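Protein ACDH-11, isoform b (Caenorhabditis elegans, PDB 4Y9J) is a flavoprotein of the acyl-CoA dehydrogenase family, holding flavin-adenine dinucleotide and the ligand UCC in this crystal form. Local coordinates at residues 64-69 against 327-332; 123-128 against 377-382; 455-460 against 518-523. All blocks are in the same frame, centred on the assembly; numbering follows the deposited sequence.

Contact 1 (64-69 against 327-332)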
# COMPACT_ATOMS: atom_id res chain seq x y z
N GLU B 64 27.97 -3.53 -4.10
CA GLU B 64 27.25 -2.57 -3.23
C GLU B 64 26.24 -1.69 -3.95
O GLU B 64 25.04 -1.66 -3.57
CB GLU B 64 28.19 -1.69 -2.41
CG GLU B 64 27.50 -0.80 -1.38
CD GLU B 64 28.44 0.12 -0.64
OE1 GLU B 64 29.59 0.31 -1.14
OE2 GLU B 64 28.04 0.64 0.44
N VAL B 65 26.64 -1.00 -5.00
CA VAL B 65 25.81 0.06 -5.54
C VAL B 65 24.58 -0.53 -6.17
O VAL B 65 23.49 -0.02 -5.96
CB VAL B 65 26.54 0.97 -6.57
CG1 VAL B 65 25.65 2.08 -7.02
CG2 VAL B 65 27.83 1.54 -5.96
N GLU B 66 24.73 -1.57 -7.00
CA GLU B 66 23.56 -2.18 -7.63
C GLU B 66 22.39 -2.47 -6.61
O GLU B 66 21.25 -2.21 -6.91
CB GLU B 66 24.02 -3.42 -8.39
CG GLU B 66 22.92 -4.25 -8.98
CD GLU B 66 22.25 -3.65 -10.22
OE1 GLU B 66 22.50 -2.50 -10.65
OE2 GLU B 66 21.40 -4.36 -10.76
N HIS B 67 22.72 -3.04 -5.46
CA HIS B 67 21.71 -3.45 -4.45
C HIS B 67 21.11 -2.22 -3.89
O HIS B 67 19.91 -2.14 -3.77
CB HIS B 67 22.36 -4.25 -3.31
CG HIS B 67 21.48 -4.41 -2.08
ND1 HIS B 67 20.44 -5.33 -2.02
CD2 HIS B 67 21.50 -3.80 -0.87
CE1 HIS B 67 19.85 -5.26 -0.84
NE2 HIS B 67 20.48 -4.35 -0.12
N LEU B 68 21.95 -1.20 -3.62
CA LEU B 68 21.41 0.07 -3.12
C LEU B 68 20.43 0.70 -4.07
O LEU B 68 19.32 1.14 -3.66
CB LEU B 68 22.50 1.12 -2.83
CG LEU B 68 23.49 0.81 -1.74
CD1 LEU B 68 24.63 1.83 -1.65
CD2 LEU B 68 22.82 0.64 -0.40
N GLY B 69 20.81 0.75 -5.37
CA GLY B 69 19.89 1.32 -6.40
C GLY B 69 18.57 0.56 -6.51
O GLY B 69 17.50 1.15 -6.63
N MET B 327 21.33 1.05 -22.29
CA MET B 327 21.60 0.24 -23.48
C MET B 327 22.68 -0.80 -23.20
O MET B 327 22.51 -2.01 -23.42
CB MET B 327 21.96 1.14 -24.65
CG MET B 327 20.83 2.06 -25.08
SD MET B 327 21.28 3.56 -26.05
CE MET B 327 22.04 2.77 -27.37
N ARG B 328 23.80 -0.37 -22.66
CA ARG B 328 24.88 -1.30 -22.32
C ARG B 328 24.43 -2.29 -21.25
O ARG B 328 24.78 -3.48 -21.33
CB ARG B 328 26.11 -0.54 -21.87
CG ARG B 328 27.23 -1.39 -21.21
CD ARG B 328 27.80 -2.46 -22.11
NE ARG B 328 28.33 -1.86 -23.34
CZ ARG B 328 28.23 -2.35 -24.56
NH1 ARG B 328 27.58 -3.49 -24.78
NH2 ARG B 328 28.80 -1.69 -25.59
N ARG B 329 23.72 -1.82 -20.23
CA ARG B 329 23.31 -2.72 -19.16
C ARG B 329 22.42 -3.91 -19.70
O ARG B 329 22.67 -5.06 -19.40
CB ARG B 329 22.62 -1.96 -18.01
CG ARG B 329 22.08 -2.83 -16.90
CD ARG B 329 23.19 -3.64 -16.24
NE ARG B 329 24.21 -2.79 -15.56
CZ ARG B 329 24.11 -2.36 -14.30
NH1 ARG B 329 23.02 -2.59 -13.58
NH2 ARG B 329 25.09 -1.63 -13.78
N ILE B 330 21.44 -3.59 -20.50
CA ILE B 330 20.56 -4.60 -21.02
C ILE B 330 21.31 -5.56 -21.90
O ILE B 330 21.07 -6.74 -21.82
CB ILE B 330 19.25 -4.02 -21.61
CG1 ILE B 330 18.17 -5.12 -21.69
CG2 ILE B 330 19.48 -3.49 -23.00
CD1 ILE B 330 17.75 -5.64 -20.33
N ILE B 331 22.27 -5.09 -22.69
CA ILE B 331 23.00 -5.96 -23.54
C ILE B 331 23.93 -6.85 -22.69
O ILE B 331 24.09 -8.02 -22.95
CB ILE B 331 23.84 -5.13 -24.57
CG1 ILE B 331 22.96 -4.36 -25.56
CG2 ILE B 331 24.85 -6.01 -25.31
CD1 ILE B 331 23.80 -3.44 -26.44
N SER B 332 24.59 -6.27 -21.70
CA SER B 332 25.40 -7.06 -20.79
C SER B 332 24.60 -8.18 -20.10
O SER B 332 25.07 -9.32 -19.95
CB SER B 332 26.08 -6.16 -19.71
OG SER B 332 26.96 -6.91 -18.90
O HOH W 1 20.46 -3.92 -13.58
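Glu66 and Arg329 reach for each other between two helical segments whose backbones stand well apart. Helix 44-74 belongs to the N-terminal, AidB-like part of this acyl-CoA dehydrogenase fold, and helix 304-338 to its C-terminal helical part. The nearest CA atoms of the two segments, those of Glu66 and Arg329, are 11.5 Å apart, so these two long side chains alone make the contact between the segments. Both leave their helices toward the other segment and slide past each other in opposite directions, with the carboxylate and guanidinium planes turned 65° apart. In each, CG is anti to the backbone N, and the chain then bends: once in Glu66, at chi2, and twice in Arg329, at chi2 and chi3. The bends present the guanidinium edge, rather than its face, to the acid.

The salt bridge is a single hydrogen bond from Arg329 NH1 to Glu66 OE1 at 3.0 Å, with an N-H...O angle of 152°. It is uneven in its directions, because OE1 lies close to the guanidinium plane while NH1 comes at OE1 from well above the carboxylate plane. Ser138, in the loop after helix 121-135, ties both partners together: its OG is hydrogen-bonded to Glu66 OE1 and to Arg329 NH2. Pro137 and Leu24 also touch the arginine side chain. Buried Arg329 is thereby matched by an acid and a hydroxyl, which should hold its end group from turning. One water also bridges the pair, accepting from Arg329 NH1 at 2.9 Å and donating to Glu66 OE2 at 3.0 Å.

Contact 2 (123-128 against 377-382)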
# COMPACT_ATOMS: atom_id res chain seq x y z
N VAL B 123 41.50 15.23 -19.37
CA VAL B 123 41.60 13.93 -18.74
C VAL B 123 40.42 13.74 -17.79
O VAL B 123 39.78 12.72 -17.75
CB VAL B 123 42.94 13.78 -17.97
CG1 VAL B 123 42.92 12.64 -16.95
CG2 VAL B 123 44.08 13.61 -18.97
N ARG B 124 40.21 14.72 -16.95
CA ARG B 124 39.28 14.53 -15.90
C ARG B 124 37.85 14.43 -16.38
O ARG B 124 37.07 13.73 -15.76
CB ARG B 124 39.53 15.56 -14.84
CG ARG B 124 38.99 16.92 -15.11
CD ARG B 124 39.71 17.92 -14.20
NE ARG B 124 39.03 19.19 -14.40
CZ ARG B 124 39.57 20.39 -14.28
NH1 ARG B 124 40.82 20.52 -13.93
NH2 ARG B 124 38.84 21.45 -14.58
N ARG B 125 37.48 15.00 -17.54
CA ARG B 125 36.13 14.85 -18.00
C ARG B 125 35.96 13.47 -18.60
O ARG B 125 34.90 12.87 -18.47
CB ARG B 125 35.70 15.96 -18.99
CG ARG B 125 35.44 17.33 -18.36
CD ARG B 125 34.25 17.31 -17.39
NE ARG B 125 33.73 18.64 -17.11
CZ ARG B 125 32.72 18.92 -16.29
NH1 ARG B 125 32.11 17.96 -15.58
NH2 ARG B 125 32.34 20.18 -16.18
N ILE B 126 37.02 12.95 -19.19
CA ILE B 126 36.97 11.59 -19.71
C ILE B 126 36.81 10.61 -18.54
O ILE B 126 35.96 9.73 -18.58
CB ILE B 126 38.19 11.27 -20.63
CG1 ILE B 126 38.04 12.07 -21.93
CG2 ILE B 126 38.22 9.79 -20.97
CD1 ILE B 126 39.29 12.17 -22.77
N HIS B 127 37.61 10.79 -17.50
CA HIS B 127 37.55 9.95 -16.34
C HIS B 127 36.11 10.04 -15.75
O HIS B 127 35.46 9.03 -15.56
CB HIS B 127 38.61 10.43 -15.34
CG HIS B 127 38.68 9.65 -14.07
ND1 HIS B 127 39.64 9.91 -13.12
CD2 HIS B 127 37.97 8.59 -13.62
CE1 HIS B 127 39.50 9.07 -12.11
NE2 HIS B 127 38.48 8.27 -12.39
N GLN B 128 35.62 11.25 -15.58
CA GLN B 128 34.34 11.52 -14.97
C GLN B 128 33.23 10.94 -15.74
O GLN B 128 32.33 10.26 -15.16
CB GLN B 128 34.12 13.02 -14.79
CG GLN B 128 32.86 13.35 -14.02
CD GLN B 128 32.29 14.72 -14.28
OE1 GLN B 128 32.62 15.39 -15.26
NE2 GLN B 128 31.38 15.13 -13.40
N ARG B 377 35.71 14.48 -24.42
CA ARG B 377 36.99 15.05 -24.95
C ARG B 377 36.86 16.51 -25.25
O ARG B 377 37.68 17.32 -24.78
CB ARG B 377 37.44 14.32 -26.20
CG ARG B 377 38.79 14.68 -26.72
CD ARG B 377 39.14 13.99 -28.04
NE ARG B 377 38.39 14.54 -29.17
CZ ARG B 377 38.78 15.56 -29.91
NH1 ARG B 377 39.93 16.16 -29.64
NH2 ARG B 377 38.02 15.99 -30.89
N LEU B 378 35.86 16.87 -26.04
CA LEU B 378 35.63 18.27 -26.46
C LEU B 378 35.27 19.18 -25.28
O LEU B 378 35.66 20.35 -25.26
CB LEU B 378 34.51 18.38 -27.51
CG LEU B 378 34.83 17.74 -28.87
CD1 LEU B 378 33.53 17.57 -29.66
CD2 LEU B 378 35.83 18.57 -29.62
N LEU B 379 34.60 18.62 -24.28
CA LEU B 379 34.23 19.42 -23.10
C LEU B 379 35.48 19.75 -22.32
O LEU B 379 35.71 20.88 -21.88
CB LEU B 379 33.24 18.67 -22.22
CG LEU B 379 32.80 19.36 -20.91
CD1 LEU B 379 32.13 20.68 -21.20
CD2 LEU B 379 31.89 18.45 -20.09
N GLY B 380 36.30 18.72 -22.11
CA GLY B 380 37.56 18.90 -21.41
C GLY B 380 38.48 19.91 -22.07
O GLY B 380 39.03 20.82 -21.38
N LEU B 381 38.67 19.78 -23.39
CA LEU B 381 39.48 20.75 -24.15
C LEU B 381 38.95 22.18 -24.00
O LEU B 381 39.73 23.12 -23.76
CB LEU B 381 39.55 20.37 -25.60
CG LEU B 381 40.38 19.14 -25.98
CD1 LEU B 381 40.14 18.88 -27.46
CD2 LEU B 381 41.85 19.36 -25.74
N SER B 382 37.64 22.35 -23.97
CA SER B 382 37.08 23.67 -23.82
C SER B 382 37.33 24.29 -22.43
O SER B 382 37.71 25.47 -22.28
CB SER B 382 35.60 23.57 -24.03
OG SER B 382 35.07 24.85 -23.92
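Arg377 meets Ile126 at the start of the second segment, where the CG1 methylene of the isoleucine lies 4.2 Å from the Arg377 backbone N. Arg377 CB points away from the first segment, and its guanidinium is engaged elsewhere, with Glu374 as its salt-bridge partner. What it offers here is backbone and the root of its side chain, beside Ile126 CD1. Ile126 itself also rests on Leu38 and Leu41 of helix 34-41.

At Leu379 the packing turns to arginine. Its CG is anti to the backbone N (chi1 178°), which swings the isobutyl group toward helix 121-135 and sets CD2 over one face of the Arg125 guanidinium. Leu379 CD2 is 3.5 Å from Arg125 NE and 3.8 Å from Arg125 CD, so the methyl covers the inner end of the flat group.

Gly380, with no side chain, is where the segments come closest, its CA 5.5 Å from Arg125 CA, and Arg125 CG packs onto Gly380 CA at 4.0 Å. Around this point the two short helical segments run roughly antiparallel, 146° between their directions, and approach to 7.9 Å between axes, joining the N-terminal and C-terminal helical parts of the acyl-CoA dehydrogenase fold.

The apolar cover leaves the arginine's polar edge for acids and an amide. Arg125 NH1 donates in plane to a lone pair of Gln128 OE1 at 2.6 Å and also pairs with Asp150, NE pairs with Glu383, and Tyr115 adds a cation-pi contact. With two acids and an amide as partners, the charge of Arg125 probably persists although the residue is buried against Leu379 and Gly380.

Contact 3 (455-460 against 518-523). With UCC (S-{(3S,5R,9R)-1-[(2R,3S,4R,5R)-5-(6-amino-9H-purin-9-yl)-4-hydroxy-3-(phosphonooxy)tetrahydrofuran-2-yl]-3,5,9-trihydroxy-8,8-dimethyl-3,5-dioxido-10,14-dioxo-2,4,6-trioxa-11,15-diaza-3lambda~5~,5lambda~5~-diphosphaheptadecan-17-yl} undecanethioate), chain F.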
# COMPACT_ATOMS: atom_id res chain seq x y z
N ASP B 455 17.35 22.88 -31.47
CA ASP B 455 18.57 23.48 -30.91
C ASP B 455 19.69 23.23 -31.86
O ASP B 455 20.55 24.12 -32.06
CB ASP B 455 18.92 22.92 -29.53
CG ASP B 455 20.15 23.62 -28.90
OD1 ASP B 455 20.15 24.87 -28.82
OD2 ASP B 455 21.15 22.94 -28.48
N VAL B 456 19.72 22.06 -32.49
CA VAL B 456 20.73 21.86 -33.51
C VAL B 456 20.63 22.96 -34.60
O VAL B 456 21.66 23.50 -35.12
CB VAL B 456 20.62 20.45 -34.12
CG1 VAL B 456 21.54 20.33 -35.31
CG2 VAL B 456 20.98 19.39 -33.11
N LEU B 457 19.39 23.28 -34.98
CA LEU B 457 19.16 24.36 -35.94
C LEU B 457 19.54 25.75 -35.36
O LEU B 457 20.09 26.58 -36.07
CB LEU B 457 17.71 24.35 -36.43
CG LEU B 457 17.30 23.10 -37.22
CD1 LEU B 457 15.93 23.40 -37.80
CD2 LEU B 457 18.29 22.71 -38.34
N ARG B 458 19.25 26.01 -34.09
CA ARG B 458 19.75 27.24 -33.49
C ARG B 458 21.30 27.30 -33.61
O ARG B 458 21.88 28.39 -33.86
CB ARG B 458 19.30 27.30 -32.04
CG ARG B 458 19.93 28.43 -31.20
CD ARG B 458 19.74 28.12 -29.71
NE ARG B 458 18.38 28.39 -29.29
CZ ARG B 458 17.48 27.49 -28.87
NH1 ARG B 458 17.75 26.19 -28.74
NH2 ARG B 458 16.26 27.94 -28.56
N VAL B 459 21.96 26.15 -33.42
CA VAL B 459 23.43 26.08 -33.58
C VAL B 459 23.88 26.58 -34.94
O VAL B 459 24.84 27.38 -35.05
CB VAL B 459 24.03 24.71 -33.22
CG1 VAL B 459 25.55 24.76 -33.41
CG2 VAL B 459 23.76 24.43 -31.76
N PHE B 460 23.22 26.12 -35.99
CA PHE B 460 23.54 26.57 -37.39
C PHE B 460 23.18 28.03 -37.72
O PHE B 460 23.82 28.69 -38.54
CB PHE B 460 22.88 25.63 -38.38
CG PHE B 460 23.50 24.26 -38.41
CD1 PHE B 460 24.78 24.08 -38.85
CD2 PHE B 460 22.81 23.15 -38.05
CE1 PHE B 460 25.35 22.82 -38.92
CE2 PHE B 460 23.37 21.89 -38.13
CZ PHE B 460 24.65 21.73 -38.53
N THR B 518 10.02 26.75 -48.16
CA THR B 518 10.93 25.77 -47.56
C THR B 518 10.75 25.82 -46.05
O THR B 518 10.64 26.90 -45.47
CB THR B 518 12.37 26.12 -47.95
OG1 THR B 518 12.47 26.02 -49.38
CG2 THR B 518 13.38 25.24 -47.33
N ARG B 519 10.68 24.65 -45.41
CA ARG B 519 10.47 24.55 -43.95
C ARG B 519 11.51 23.58 -43.40
O ARG B 519 11.26 22.41 -43.24
CB ARG B 519 9.03 24.10 -43.61
CG ARG B 519 7.94 25.05 -44.10
CD ARG B 519 7.53 26.23 -43.21
NE ARG B 519 7.64 26.04 -41.73
CZ ARG B 519 6.80 26.57 -40.80
NH1 ARG B 519 5.72 27.28 -41.18
NH2 ARG B 519 7.00 26.39 -39.46
N ILE B 520 12.69 24.11 -43.09
CA ILE B 520 13.78 23.30 -42.60
C ILE B 520 13.43 22.74 -41.24
O ILE B 520 13.91 21.67 -40.87
CB ILE B 520 15.11 24.14 -42.52
CG1 ILE B 520 16.28 23.23 -42.17
CG2 ILE B 520 14.97 25.26 -41.49
CD1 ILE B 520 17.64 23.82 -42.51
N ASP B 521 12.62 23.48 -40.48
CA ASP B 521 12.15 23.01 -39.20
C ASP B 521 11.42 21.64 -39.28
O ASP B 521 11.53 20.85 -38.36
CB ASP B 521 11.24 24.06 -38.51
CG ASP B 521 10.11 24.57 -39.40
OD1 ASP B 521 10.36 25.05 -40.54
OD2 ASP B 521 8.96 24.62 -38.91
N SER B 522 10.71 21.41 -40.38
CA SER B 522 9.97 20.16 -40.63
C SER B 522 10.87 18.95 -40.58
O SER B 522 10.49 17.87 -40.07
CB SER B 522 9.23 20.21 -41.99
OG SER B 522 8.25 19.19 -41.89
N VAL B 523 12.11 19.15 -41.04
CA VAL B 523 13.07 18.05 -41.16
C VAL B 523 14.16 18.14 -40.10
O VAL B 523 15.21 17.53 -40.23
CB VAL B 523 13.65 17.93 -42.58
CG1 VAL B 523 12.55 17.53 -43.56
CG2 VAL B 523 14.28 19.24 -43.06
OA1 UCC F . 14.17 18.30 -17.32
CA1 UCC F . 14.86 18.82 -16.35
CA2 UCC F . 15.54 18.12 -15.18
CA3 UCC F . 15.78 16.64 -15.23
CA4 UCC F . 17.19 16.26 -14.66
CA5 UCC F . 18.07 15.74 -15.81
CA6 UCC F . 18.86 14.55 -15.40
CA7 UCC F . 19.74 14.03 -16.53
CA8 UCC F . 20.47 13.02 -15.74
CA9 UCC F . 20.66 11.70 -16.25
C10 UCC F . 19.97 10.66 -15.48
C11 UCC F . 19.00 10.11 -16.51
S UCC F . 15.13 20.46 -16.13
CP1 UCC F . 14.27 21.38 -17.47
CP2 UCC F . 14.75 21.09 -18.85
NP1 UCC F . 14.24 22.06 -19.84
CP3 UCC F . 14.82 22.07 -21.04
OP1 UCC F . 15.67 21.26 -21.42
CP4 UCC F . 14.45 23.22 -21.97
CP5 UCC F . 14.03 22.65 -23.33
NP2 UCC F . 13.89 23.84 -24.16
CP6 UCC F . 14.90 24.45 -24.78
OP2 UCC F . 16.04 24.01 -24.81
CP8 UCC F . 14.50 25.68 -25.57
OP3 UCC F . 15.15 25.64 -26.87
CPB UCC F . 14.98 27.01 -25.02
CP7 UCC F . 16.42 27.14 -24.50
CP9 UCC F . 14.38 26.94 -23.55
CPA UCC F . 14.11 28.22 -25.44
O7 UCC F . 14.62 29.42 -24.81
P2 UCC F . 14.28 30.87 -25.44
O21 UCC F . 14.86 31.97 -24.57
O22 UCC F . 12.81 30.81 -25.88
O6 UCC F . 15.10 30.75 -26.84
P1 UCC F . 16.32 31.62 -27.37
O11 UCC F . 15.99 33.10 -27.50
O12 UCC F . 16.77 30.86 -28.58
O5' UCC F . 17.40 31.37 -26.12
C5' UCC F . 17.87 32.50 -25.34
C4' UCC F . 19.41 32.55 -25.28
C3' UCC F . 20.01 32.69 -26.68
O3' UCC F . 21.20 33.42 -26.48
P3 UCC F . 21.42 34.86 -27.08
O33 UCC F . 22.77 35.24 -26.50
O32 UCC F . 20.36 35.71 -26.41
O31 UCC F . 21.32 34.66 -28.61
C2' UCC F . 20.37 31.29 -27.14
O2' UCC F . 21.52 31.18 -27.97
O4' UCC F . 19.92 31.30 -24.75
C1' UCC F . 20.71 30.69 -25.76
N9 UCC F . 20.63 29.23 -25.66
C4 UCC F . 21.72 28.47 -25.57
N3 UCC F . 23.05 28.69 -25.47
C8 UCC F . 19.51 28.47 -25.72
N7 UCC F . 19.86 27.18 -25.61
C5 UCC F . 21.20 27.10 -25.51
C6 UCC F . 22.21 26.03 -25.31
N6 UCC F . 21.80 24.73 -25.25
N1 UCC F . 23.54 26.38 -25.29
C2 UCC F . 23.92 27.67 -25.36
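Leu457 rests its CD1 methyl on Ile520 and Asp521, joining helix 449-461 of the acyl-CoA dehydrogenase C-terminal helical domain to the turn that leads into helix 524-545. Leu457 CD1 lies 4.2 Å from Ile520 CG2 and 4.0 Å from Asp521 CA, an apolar patch with no hydrogen bond across it. Ala524 touches Leu457 and Ile527 touches Ile520, continuing the patch onto helix 524-545.

One residue further along, Arg458 leaves the helix in a different direction, into the UCC pocket. From CB its CG goes anti to the backbone N (chi1 171°), and the chain runs out extended as far as CD, which lies 4.0 Å from UCC C8 on the adenine. A bend at chi3 then turns the end group so that one guanidinium face has C8 above it, offset toward the rim. NE donates to UCC O12, a diphosphate oxygen, at 3.0 Å. NH2 donates to the same O12, also at 3.0 Å, so this oxygen is gripped by two nitrogens. NH2 reaches UCC OP3 as well, at 3.1 Å, and NH1 gives OP3 a second hydrogen bond. NH1 also turns back to its own helix, bonding Asp455 OD1 at 2.7 Å from the anti side of the carboxylate. Asp455 OD1 has a second cation in Arg396, so Asp455, itself held by Arg396, is well placed to steady the Arg458 guanidinium against UCC.

Beyond the leucine, the turn faces the second subunit, where Pro352 of that subunit packs on Arg519, Asp521 and Ser522. Within the turn Arg519 clasps Asp521 side-on, NE to the syn lone pair of OD1 and Arg519 NH2 to Asp521 OD2 at 2.7 Å.

In the fold
Contact 2 is the buried one of the three, contact 1 is partly buried and contact 3 lies at the surface beside a subunit interface. Contacts 1 and 2 both join the N-terminal and C-terminal helical parts of the fold; their segments alternate along the chain and their centres are 24 Å apart. The first spans well-separated backbones with a single charged pair, a serine and a water, whereas the second brings helices close at a glycine and buries an arginine under a leucine methyl. Contact 3 comes later in the chain, 37 Å from contact 1 between centres, and is the one with a ligand at hand: thin apolar packing on one flank, hydrogen bonds from an arginine to UCC on another.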